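Local structure of tryptophan--tRNA ligase (Campylobacter jejuni subsp. jejuni, 3TZL) at residues Val184-Asp189 against Phe236-Leu241; Ala42-Met47 against Asp84-Met89; His108-Lys113 against Leu118-Gly123. The protein probably catalyses the ATP-dependent attachment of tryptophan to tRNA(Trp), as a homodimeric class I aminoacyl-tRNA synthetase. All blocks are in the same frame, centred on the assembly; numbering follows the deposited sequence.

How the contacts relate
Along the chain contact 2 closes first, contact 3 follows, and contact 1 comes last; all belong to the class I synthetase family region of the chain. Contacts 2 and 3 are neighbours, their centres about 20 Å apart and their nearest atoms about 7 Å apart. Both have a segment leading into a helix, 87-96 in contact 2 and 122-137 in contact 3, and both touch the second subunit. In contact 2, segments 42-47 and 84-89 follow strands 36-41 and 78-81 of one parallel sheet. Contact 1, its centre about 36 Å from that of contact 2, lies across the chain's centre from it, beside ADP, whereas contact 2 adjoins tryptophan.

Contact 1 of 3, residues Val184-Asp189 against Phe236-Leu241; sequences VVVGTD and FKIAKL. With ADP (adenosine-5'-diphosphate), chain I.
Val186 and Val185 pack against Ile238, Lys237 and Leu241 where the adenine-binding loop of this class I synthetase, between strand 175-177 and the KMSKS region, meets the helix that includes residues 234-239. Across the two segments the contact is apolar. The Val186 side chain sets out toward the helix, and its CG1, set between the backbone N and the carbonyl carbon (chi1 69°), lies 3.7 Å from CG1 of Ile238. The same methyl reaches CB of Lys237, while the amino end of that lysine leads away to the carbonyl oxygen of Glu231. Both side chains cross Val186 at about a right angle. Ile238 CD1 packs on the carbonyl oxygen of Val186 at 3.7 Å. Three residues after Ile238, Leu241 CD1 approaches CG2 of Val185 more distantly, at 4.2 Å. Helix 18-30 shares this apolar cluster: Ile18 touches Ile238 and Leu241, and Phe22 links Leu241 to Val185 of the loop.

No hydrogen bond crosses between the segments; the loop's bonds to ADP come from the backbone of Val185. This paired donor and acceptor matches the Watson-Crick edge of adenine and fixes the turn of the base against the loop. Val185 N donates to ADP N1 at 2.9 Å with an N-H...N angle of 155°, and Val185 O accepts from ADP N6, also at 2.9 Å, at an angle of 159°.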
loop_
_atom_site.group_PDB
_atom_site.type_symbol
_atom_site.label_atom_id
_atom_site.label_comp_id
_atom_site.label_asym_id
_atom_site.label_seq_id
_atom_site.Cartn_x
_atom_site.Cartn_y
_atom_site.Cartn_z
ATOM N N VAL B 184 -33.951 -8.373 15.509
ATOM C CA VAL B 184 -33.040 -9.500 15.478
ATOM C C VAL B 184 -33.737 -10.701 14.843
ATOM O O VAL B 184 -34.963 -10.832 14.914
ATOM C CB VAL B 184 -32.545 -9.839 16.897
ATOM C CG1 VAL B 184 -31.349 -10.776 16.851
ATOM C CG2 VAL B 184 -32.171 -8.564 17.626
ATOM N N VAL B 185 -32.951 -11.551 14.192
ATOM C CA VAL B 185 -33.456 -12.769 13.590
ATOM C C VAL B 185 -33.083 -13.947 14.472
ATOM O O VAL B 185 -31.908 -14.152 14.807
ATOM C CB VAL B 185 -32.882 -12.986 12.166
ATOM C CG1 VAL B 185 -33.073 -14.428 11.725
ATOM C CG2 VAL B 185 -33.532 -12.025 11.177
ATOM N N VAL B 186 -34.089 -14.724 14.853
ATOM C CA VAL B 186 -33.865 -15.849 15.743
ATOM C C VAL B 186 -33.306 -17.073 15.000
ATOM O O VAL B 186 -33.763 -17.416 13.910
ATOM C CB VAL B 186 -35.149 -16.194 16.543
ATOM C CG1 VAL B 186 -36.227 -16.785 15.633
ATOM C CG2 VAL B 186 -34.820 -17.125 17.682
ATOM N N GLY B 187 -32.297 -17.708 15.586
ATOM C CA GLY B 187 -31.718 -18.913 15.024
ATOM C C GLY B 187 -32.526 -20.147 15.363
ATOM O O GLY B 187 -33.486 -20.085 16.140
ATOM N N THR B 188 -32.126 -21.275 14.782
ATOM C CA THR B 188 -32.845 -22.541 14.931
ATOM C C THR B 188 -32.975 -23.003 16.383
ATOM O O THR B 188 -33.728 -23.926 16.675
ATOM C CB THR B 188 -32.155 -23.663 14.123
ATOM O OG1 THR B 188 -30.794 -23.795 14.555
ATOM C CG2 THR B 188 -32.158 -23.332 12.636
ATOM N N ASP B 189 -32.238 -22.359 17.284
ATOM C CA ASP B 189 -32.145 -22.800 18.677
ATOM C C ASP B 189 -32.723 -21.801 19.668
ATOM O O ASP B 189 -32.628 -22.002 20.875
ATOM C CB ASP B 189 -30.687 -23.107 19.052
ATOM C CG ASP B 189 -29.792 -21.863 19.051
ATOM O OD1 ASP B 189 -30.238 -20.780 18.610
ATOM O OD2 ASP B 189 -28.625 -21.977 19.488
ATOM N N PHE B 236 -42.708 -20.252 13.814
ATOM C CA PHE B 236 -43.553 -19.107 13.517
ATOM C C PHE B 236 -42.740 -17.815 13.435
ATOM O O PHE B 236 -42.876 -17.070 12.469
ATOM C CB PHE B 236 -44.683 -18.965 14.527
ATOM C CG PHE B 236 -45.664 -17.891 14.172
ATOM C CD1 PHE B 236 -46.758 -18.176 13.366
ATOM C CD2 PHE B 236 -45.494 -16.595 14.636
ATOM C CE1 PHE B 236 -47.664 -17.187 13.031
ATOM C CE2 PHE B 236 -46.396 -15.605 14.307
ATOM C CZ PHE B 236 -47.480 -15.897 13.502
ATOM N N LYS B 237 -41.891 -17.570 14.432
ATOM C CA LYS B 237 -41.060 -16.368 14.458
ATOM C C LYS B 237 -40.227 -16.221 13.183
ATOM O O LYS B 237 -40.068 -15.117 12.664
ATOM C CB LYS B 237 -40.131 -16.375 15.668
ATOM C CG LYS B 237 -40.816 -16.189 17.004
ATOM C CD LYS B 237 -39.789 -16.239 18.132
ATOM C CE LYS B 237 -40.357 -15.712 19.444
ATOM N NZ LYS B 237 -41.607 -16.416 19.855
ATOM N N ILE B 238 -39.695 -17.332 12.682
ATOM C CA ILE B 238 -38.935 -17.309 11.440
ATOM C C ILE B 238 -39.837 -17.196 10.200
ATOM O O ILE B 238 -39.496 -16.509 9.238
ATOM C CB ILE B 238 -38.011 -18.532 11.319
ATOM C CG1 ILE B 238 -36.954 -18.507 12.425
ATOM C CG2 ILE B 238 -37.306 -18.561 9.956
ATOM C CD1 ILE B 238 -36.202 -19.802 12.539
ATOM N N ALA B 239 -40.994 -17.849 10.232
ATOM C CA ALA B 239 -41.933 -17.759 9.115
ATOM C C ALA B 239 -42.407 -16.321 8.882
ATOM O O ALA B 239 -42.620 -15.921 7.737
ATOM C CB ALA B 239 -43.118 -18.676 9.331
ATOM N N LYS B 240 -42.565 -15.560 9.966
ATOM C CA LYS B 240 -43.048 -14.176 9.905
ATOM C C LYS B 240 -42.291 -13.328 8.892
ATOM O O LYS B 240 -42.870 -12.446 8.255
ATOM C CB LYS B 240 -42.938 -13.497 11.275
ATOM C CG LYS B 240 -43.861 -14.051 12.336
ATOM C CD LYS B 240 -43.536 -13.469 13.707
ATOM C CE LYS B 240 -43.856 -11.982 13.783
ATOM N NZ LYS B 240 -45.325 -11.739 13.769
ATOM N N LEU B 241 -40.997 -13.611 8.757
ATOM C CA LEU B 241 -40.091 -12.836 7.925
ATOM C C LEU B 241 -40.470 -12.910 6.458
ATOM O O LEU B 241 -40.143 -12.017 5.672
ATOM C CB LEU B 241 -38.663 -13.367 8.089
ATOM C CG LEU B 241 -38.050 -13.339 9.487
ATOM C CD1 LEU B 241 -36.727 -14.071 9.494
ATOM C CD2 LEU B 241 -37.859 -11.896 9.943
HETATM P PB ADP I . -22.417 -13.903 12.304
HETATM O O1B ADP I . -23.299 -15.036 11.857
HETATM O O2B ADP I . -21.001 -13.997 11.793
HETATM O O3B ADP I . -22.500 -13.543 13.775
HETATM P PA ADP I . -22.181 -11.618 10.656
HETATM O O1A ADP I . -22.051 -12.191 9.266
HETATM O O2A ADP I . -20.925 -11.238 11.412
HETATM O O3A ADP I . -23.069 -12.664 11.520
HETATM O "O5'" ADP I . -23.142 -10.322 10.580
HETATM C "C5'" ADP I . -23.038 -9.389 9.504
HETATM C "C4'" ADP I . -24.219 -8.423 9.543
HETATM O "O4'" ADP I . -25.459 -9.126 9.423
HETATM C "C3'" ADP I . -24.258 -7.653 10.850
HETATM O "O3'" ADP I . -23.873 -6.299 10.600
HETATM C "C2'" ADP I . -25.693 -7.720 11.334
HETATM O "O2'" ADP I . -26.326 -6.443 11.200
HETATM C "C1'" ADP I . -26.400 -8.695 10.413
HETATM N N9 ADP I . -26.897 -9.869 11.184
HETATM C C8 ADP I . -26.234 -11.028 11.389
HETATM N N7 ADP I . -26.968 -11.903 12.127
HETATM C C5 ADP I . -28.136 -11.295 12.401
HETATM C C6 ADP I . -29.368 -11.656 13.139
HETATM N N6 ADP I . -29.483 -12.869 13.738
HETATM N N1 ADP I . -30.359 -10.735 13.190
HETATM C C2 ADP I . -30.242 -9.527 12.600
HETATM N N3 ADP I . -29.153 -9.130 11.913
HETATM C C4 ADP I . -28.087 -9.958 11.782
#

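Contact 2 of 3, residues Ala42-Met47 against Asp84-Met89. With TRP (tryptophan), chain J.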
loop_
_atom_site.group_PDB
_atom_site.type_symbol
_atom_site.label_atom_id
_atom_site.label_comp_id
_atom_site.label_asym_id
_atom_site.label_seq_id
_atom_site.Cartn_x
_atom_site.Cartn_y
_atom_site.Cartn_z
ATOM N N ALA B 42 -14.702 -5.992 -0.645
ATOM C CA ALA B 42 -13.435 -5.514 -0.111
ATOM C C ALA B 42 -12.428 -6.622 -0.140
ATOM O O ALA B 42 -12.062 -7.136 0.906
ATOM C CB ALA B 42 -13.623 -5.022 1.331
ATOM N N ASN B 43 -11.969 -6.993 -1.327
ATOM C CA ASN B 43 -11.067 -8.135 -1.416
ATOM C C ASN B 43 -9.627 -7.883 -0.944
ATOM O O ASN B 43 -8.965 -8.830 -0.518
ATOM C CB ASN B 43 -11.129 -8.852 -2.789
ATOM C CG ASN B 43 -10.621 -8.005 -3.954
ATOM O OD1 ASN B 43 -10.803 -6.791 -3.986
ATOM N ND2 ASN B 43 -10.013 -8.668 -4.947
ATOM N N TYR B 44 -9.135 -6.639 -1.001
ATOM C CA TYR B 44 -7.782 -6.387 -0.447
ATOM C C TYR B 44 -7.808 -6.680 1.039
ATOM O O TYR B 44 -6.919 -7.337 1.570
ATOM C CB TYR B 44 -7.299 -4.947 -0.671
ATOM C CG TYR B 44 -6.803 -4.647 -2.069
ATOM C CD1 TYR B 44 -6.044 -5.561 -2.779
ATOM C CD2 TYR B 44 -7.098 -3.435 -2.673
ATOM C CE1 TYR B 44 -5.578 -5.258 -4.057
ATOM C CE2 TYR B 44 -6.654 -3.129 -3.937
ATOM C CZ TYR B 44 -5.902 -4.034 -4.629
ATOM O OH TYR B 44 -5.468 -3.690 -5.894
ATOM N N HIS B 45 -8.851 -6.201 1.706
ATOM C CA HIS B 45 -8.994 -6.386 3.152
ATOM C C HIS B 45 -9.116 -7.849 3.552
ATOM O O HIS B 45 -8.703 -8.224 4.642
ATOM C CB HIS B 45 -10.194 -5.602 3.684
ATOM C CG HIS B 45 -9.991 -4.112 3.686
ATOM N ND1 HIS B 45 -9.376 -3.446 4.726
ATOM C CD2 HIS B 45 -10.329 -3.164 2.779
ATOM C CE1 HIS B 45 -9.328 -2.154 4.449
ATOM N NE2 HIS B 45 -9.908 -1.955 3.278
ATOM N N ALA B 46 -9.668 -8.691 2.678
ATOM C CA ALA B 46 -9.817 -10.101 3.040
ATOM C C ALA B 46 -8.458 -10.769 3.085
ATOM O O ALA B 46 -8.324 -11.858 3.647
ATOM C CB ALA B 46 -10.746 -10.835 2.080
HETATM N N MSE B 47 -7.447 -10.124 2.493
HETATM C CA MSE B 47 -6.117 -10.710 2.486
HETATM C C MSE B 47 -5.435 -10.685 3.850
HETATM O O MSE B 47 -4.416 -11.350 4.018
HETATM C CB MSE B 47 -5.228 -10.041 1.464
HETATM C CG MSE B 47 -5.859 -9.978 0.106
HETATM SE SE MSE B 47 -4.753 -9.065 -1.199
HETATM C CE MSE B 47 -5.946 -9.323 -2.751
ATOM N N ASP B 84 -10.157 -3.889 -8.474
ATOM C CA ASP B 84 -10.217 -3.494 -9.882
ATOM C C ASP B 84 -9.939 -2.007 -10.008
ATOM O O ASP B 84 -9.688 -1.511 -11.104
ATOM C CB ASP B 84 -11.574 -3.807 -10.538
ATOM C CG ASP B 84 -11.766 -5.295 -10.851
ATOM O OD1 ASP B 84 -10.772 -6.038 -10.972
ATOM O OD2 ASP B 84 -12.936 -5.720 -10.990
ATOM N N VAL B 85 -10.033 -1.281 -8.900
ATOM C CA VAL B 85 -9.708 0.145 -8.929
ATOM C C VAL B 85 -8.406 0.342 -8.173
ATOM O O VAL B 85 -8.387 0.514 -6.953
ATOM C CB VAL B 85 -10.860 1.018 -8.390
ATOM C CG1 VAL B 85 -10.494 2.491 -8.455
ATOM C CG2 VAL B 85 -12.121 0.760 -9.196
ATOM N N LYS B 86 -7.306 0.266 -8.920
ATOM C CA LYS B 86 -5.984 0.167 -8.316
ATOM C C LYS B 86 -5.538 1.454 -7.647
ATOM O O LYS B 86 -4.633 1.424 -6.821
ATOM C CB LYS B 86 -4.944 -0.237 -9.358
ATOM C CG LYS B 86 -5.264 -1.490 -10.142
ATOM C CD LYS B 86 -5.152 -2.715 -9.286
ATOM C CE LYS B 86 -5.086 -3.935 -10.200
ATOM N NZ LYS B 86 -5.284 -5.110 -9.319
ATOM N N GLU B 87 -6.157 2.573 -8.028
ATOM C CA GLU B 87 -5.844 3.882 -7.446
ATOM C C GLU B 87 -5.840 3.833 -5.928
ATOM O O GLU B 87 -5.053 4.529 -5.279
ATOM C CB GLU B 87 -6.843 4.953 -7.901
ATOM C CG GLU B 87 -6.605 5.482 -9.327
ATOM C CD GLU B 87 -7.022 4.506 -10.448
ATOM O OE1 GLU B 87 -7.644 3.455 -10.160
ATOM O OE2 GLU B 87 -6.702 4.795 -11.625
ATOM N N VAL B 88 -6.698 2.991 -5.360
ATOM C CA VAL B 88 -6.795 2.919 -3.904
ATOM C C VAL B 88 -5.482 2.560 -3.206
ATOM O O VAL B 88 -5.227 3.031 -2.096
ATOM C CB VAL B 88 -7.952 2.004 -3.419
ATOM C CG1 VAL B 88 -7.581 0.512 -3.536
ATOM C CG2 VAL B 88 -8.315 2.377 -1.993
HETATM N N MSE B 89 -4.639 1.764 -3.862
HETATM C CA MSE B 89 -3.328 1.387 -3.308
HETATM C C MSE B 89 -2.373 2.570 -3.255
HETATM O O MSE B 89 -1.621 2.739 -2.303
HETATM C CB MSE B 89 -2.686 0.303 -4.150
HETATM C CG MSE B 89 -3.382 -1.012 -4.046
HETATM SE SE MSE B 89 -2.729 -1.981 -2.498
HETATM C CE MSE B 89 -3.416 -1.105 -0.960
HETATM N N TRP J . -13.729 -3.033 7.446
HETATM C CA TRP J . -15.061 -3.352 6.922
HETATM C C TRP J . -15.610 -4.619 7.565
HETATM O O TRP J . -16.794 -4.947 7.425
HETATM C CB TRP J . -15.032 -3.499 5.390
HETATM C CG TRP J . -14.563 -2.247 4.711
HETATM C CD1 TRP J . -13.379 -2.048 4.053
HETATM C CD2 TRP J . -15.264 -1.004 4.672
HETATM N NE1 TRP J . -13.310 -0.749 3.589
HETATM C CE2 TRP J . -14.453 -0.087 3.965
HETATM C CE3 TRP J . -16.502 -0.575 5.169
HETATM C CZ2 TRP J . -14.851 1.230 3.732
HETATM C CZ3 TRP J . -16.893 0.739 4.942
HETATM C CH2 TRP J . -16.072 1.622 4.224
HETATM O OXT TRP J . -14.865 -5.333 8.240
#
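Tyr44 reaches across to Met89 over one ring face, Val88 at its edge and Lys86 at the hydroxyl. The first is a Met-aromatic contact: the selenium of Met89, a selenomethionine, stands 4.4 Å from the centroid of the Tyr44 ring, 14° off the normal. Bends at chi2 (-85°) and chi3 (72°) fold the Met89 chain over the ring, with CG lying 3.9 Å from Tyr44 CE2. Apolar packing takes the edge, where Val88 CG1 comes to 3.8 Å from Tyr44 CE2, near the ring plane.

At the phenolic end, Lys86 crosses the tyrosine at about a right angle and places its CD 3.5 Å from Tyr44 OH. Glu90 of the second subunit hydrogen-bonds Tyr44 OH and forms a salt bridge with Lys86 NZ, which also bonds Ser83 O. Beside Tyr44, His45 turns one ring face to the bound tryptophan, its CD2 3.5 Å from the ligand CD1, and its NE2 is hydrogen-bonded to Asp134 OD2, which also bonds the ligand.

The contact joins the weakly bonded helix 43-46, which follows strand 36-41 of the parallel sheet, to the segment entering helix 87-96, with helix 122-137 packing on Val88 and Met89 and Trp93 of the second subunit on Tyr44 and Met89.

Contact 3 of 3, residues His108-Lys113 against Leu118-Gly123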
loop_
_atom_site.group_PDB
_atom_site.type_symbol
_atom_site.label_atom_id
_atom_site.label_comp_id
_atom_site.label_asym_id
_atom_site.label_seq_id
_atom_site.Cartn_x
_atom_site.Cartn_y
_atom_site.Cartn_z
ATOM N N HIS B 108 -8.712 -0.631 18.084
ATOM C CA HIS B 108 -9.072 -1.792 18.880
ATOM C C HIS B 108 -8.779 -3.084 18.133
ATOM O O HIS B 108 -8.339 -4.062 18.728
ATOM C CB HIS B 108 -10.538 -1.718 19.296
ATOM C CG HIS B 108 -10.801 -0.705 20.365
ATOM N ND1 HIS B 108 -10.279 -0.815 21.638
ATOM C CD2 HIS B 108 -11.524 0.440 20.351
ATOM C CE1 HIS B 108 -10.672 0.219 22.362
ATOM N NE2 HIS B 108 -11.428 0.995 21.605
ATOM N N SER B 109 -8.978 -3.075 16.829
ATOM C CA SER B 109 -8.719 -4.250 16.023
ATOM C C SER B 109 -7.275 -4.723 16.147
ATOM O O SER B 109 -7.006 -5.893 16.073
ATOM C CB SER B 109 -9.109 -4.021 14.558
ATOM O OG SER B 109 -8.750 -2.730 14.084
ATOM N N TYR B 110 -6.352 -3.807 16.359
ATOM C CA TYR B 110 -4.948 -4.160 16.571
ATOM C C TYR B 110 -4.657 -4.404 18.053
ATOM O O TYR B 110 -4.001 -5.383 18.407
ATOM C CB TYR B 110 -4.023 -3.075 16.010
ATOM C CG TYR B 110 -2.569 -3.201 16.425
ATOM C CD1 TYR B 110 -1.712 -4.076 15.769
ATOM C CD2 TYR B 110 -2.048 -2.426 17.459
ATOM C CE1 TYR B 110 -0.384 -4.196 16.138
ATOM C CE2 TYR B 110 -0.706 -2.530 17.832
ATOM C CZ TYR B 110 0.118 -3.422 17.165
ATOM O OH TYR B 110 1.450 -3.542 17.525
ATOM N N LYS B 111 -5.154 -3.520 18.917
ATOM C CA LYS B 111 -4.978 -3.701 20.359
ATOM C C LYS B 111 -5.549 -5.024 20.865
ATOM O O LYS B 111 -4.904 -5.712 21.643
ATOM C CB LYS B 111 -5.586 -2.539 21.157
ATOM C CG LYS B 111 -4.793 -1.253 21.087
ATOM C CD LYS B 111 -4.381 -0.744 22.468
ATOM C CE LYS B 111 -5.577 -0.287 23.290
ATOM N NZ LYS B 111 -5.164 0.153 24.656
ATOM N N ASP B 112 -6.750 -5.382 20.430
ATOM C CA ASP B 112 -7.380 -6.613 20.914
ATOM C C ASP B 112 -6.577 -7.865 20.559
ATOM O O ASP B 112 -6.545 -8.826 21.328
ATOM C CB ASP B 112 -8.813 -6.746 20.396
ATOM C CG ASP B 112 -9.717 -5.628 20.889
ATOM O OD1 ASP B 112 -9.310 -4.896 21.823
ATOM O OD2 ASP B 112 -10.837 -5.489 20.343
ATOM N N LYS B 113 -5.928 -7.837 19.398
ATOM C CA LYS B 113 -5.112 -8.951 18.923
ATOM C C LYS B 113 -3.872 -9.126 19.781
ATOM O O LYS B 113 -3.554 -10.230 20.221
ATOM C CB LYS B 113 -4.684 -8.698 17.479
ATOM C CG LYS B 113 -3.825 -9.794 16.866
ATOM C CD LYS B 113 -4.693 -10.838 16.185
ATOM C CE LYS B 113 -3.951 -11.541 15.061
ATOM N NZ LYS B 113 -4.913 -12.191 14.128
ATOM N N LEU B 118 -1.581 -12.919 20.752
ATOM C CA LEU B 118 -1.193 -13.128 19.356
ATOM C C LEU B 118 -0.234 -12.067 18.816
ATOM O O LEU B 118 -0.142 -10.957 19.344
ATOM C CB LEU B 118 -2.430 -13.180 18.461
ATOM C CG LEU B 118 -3.591 -14.041 18.968
ATOM C CD1 LEU B 118 -4.797 -13.944 18.028
ATOM C CD2 LEU B 118 -3.143 -15.483 19.136
ATOM N N SER B 119 0.481 -12.425 17.756
ATOM C CA SER B 119 1.314 -11.471 17.037
ATOM C C SER B 119 0.521 -10.912 15.859
ATOM O O SER B 119 -0.300 -11.609 15.260
ATOM C CB SER B 119 2.617 -12.127 16.564
ATOM O OG SER B 119 2.784 -12.000 15.157
ATOM N N ALA B 120 0.753 -9.643 15.552
ATOM C CA ALA B 120 0.025 -8.972 14.488
ATOM C C ALA B 120 0.922 -8.686 13.277
ATOM O O ALA B 120 2.089 -8.336 13.418
ATOM C CB ALA B 120 -0.607 -7.681 15.011
ATOM N N SER B 121 0.362 -8.860 12.090
ATOM C CA SER B 121 1.062 -8.536 10.864
ATOM C C SER B 121 0.951 -7.041 10.645
ATOM O O SER B 121 0.040 -6.386 11.172
ATOM C CB SER B 121 0.420 -9.253 9.673
ATOM O OG SER B 121 -0.876 -8.716 9.414
ATOM N N HIS B 122 1.880 -6.505 9.869
ATOM C CA HIS B 122 1.794 -5.123 9.409
ATOM C C HIS B 122 0.457 -4.876 8.723
ATOM O O HIS B 122 -0.134 -3.795 8.834
ATOM C CB HIS B 122 2.907 -4.856 8.408
ATOM C CG HIS B 122 3.007 -3.430 7.987
ATOM N ND1 HIS B 122 2.835 -3.024 6.682
ATOM C CD2 HIS B 122 3.249 -2.306 8.699
ATOM C CE1 HIS B 122 2.993 -1.715 6.602
ATOM N NE2 HIS B 122 3.253 -1.254 7.813
ATOM N N GLY B 123 -0.023 -5.888 8.013
ATOM C CA GLY B 123 -1.295 -5.793 7.316
ATOM C C GLY B 123 -2.468 -5.509 8.234
ATOM O O GLY B 123 -3.291 -4.655 7.927
#
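A surface contact, largely of side chains, joins helix 108-115 to the extended segment that leads from it into helix 122-137, with Lys113 packed on Leu118 and Tyr110 on Ala120. Lys113 buries more surface than any other residue of the contact. Its CG points away from the backbone N (chi1 -180°), and a bend at chi2 (90°) brings CD to 3.6 Å from Leu118 CD1, the two side chains crossing at about a right angle. Further out, Lys113 CE lies 3.7 Å from the carbonyl oxygen of Ser119. Leu118 CB also rests 3.6 Å from Lys113 O.

These residues form a helix-loop-helix connection in which the chain turns back obliquely past the end of the first helix; Ser121 is the N-cap of the second, its OG hydrogen-bonded to Leu124 N. The Ala120 methyl lies toward Tyr110 and meets its ring obliquely, with CB 3.7 Å from Tyr110 CE1. Phe125 of helix 122-137 meets the same tyrosine ring edge-to-face. From Ala120 onward the segment lies at the dimer interface: the His122 rings of the two subunits meet nearly parallel, and His122 NE2 is hydrogen-bonded to Ser126 OG of the second subunit.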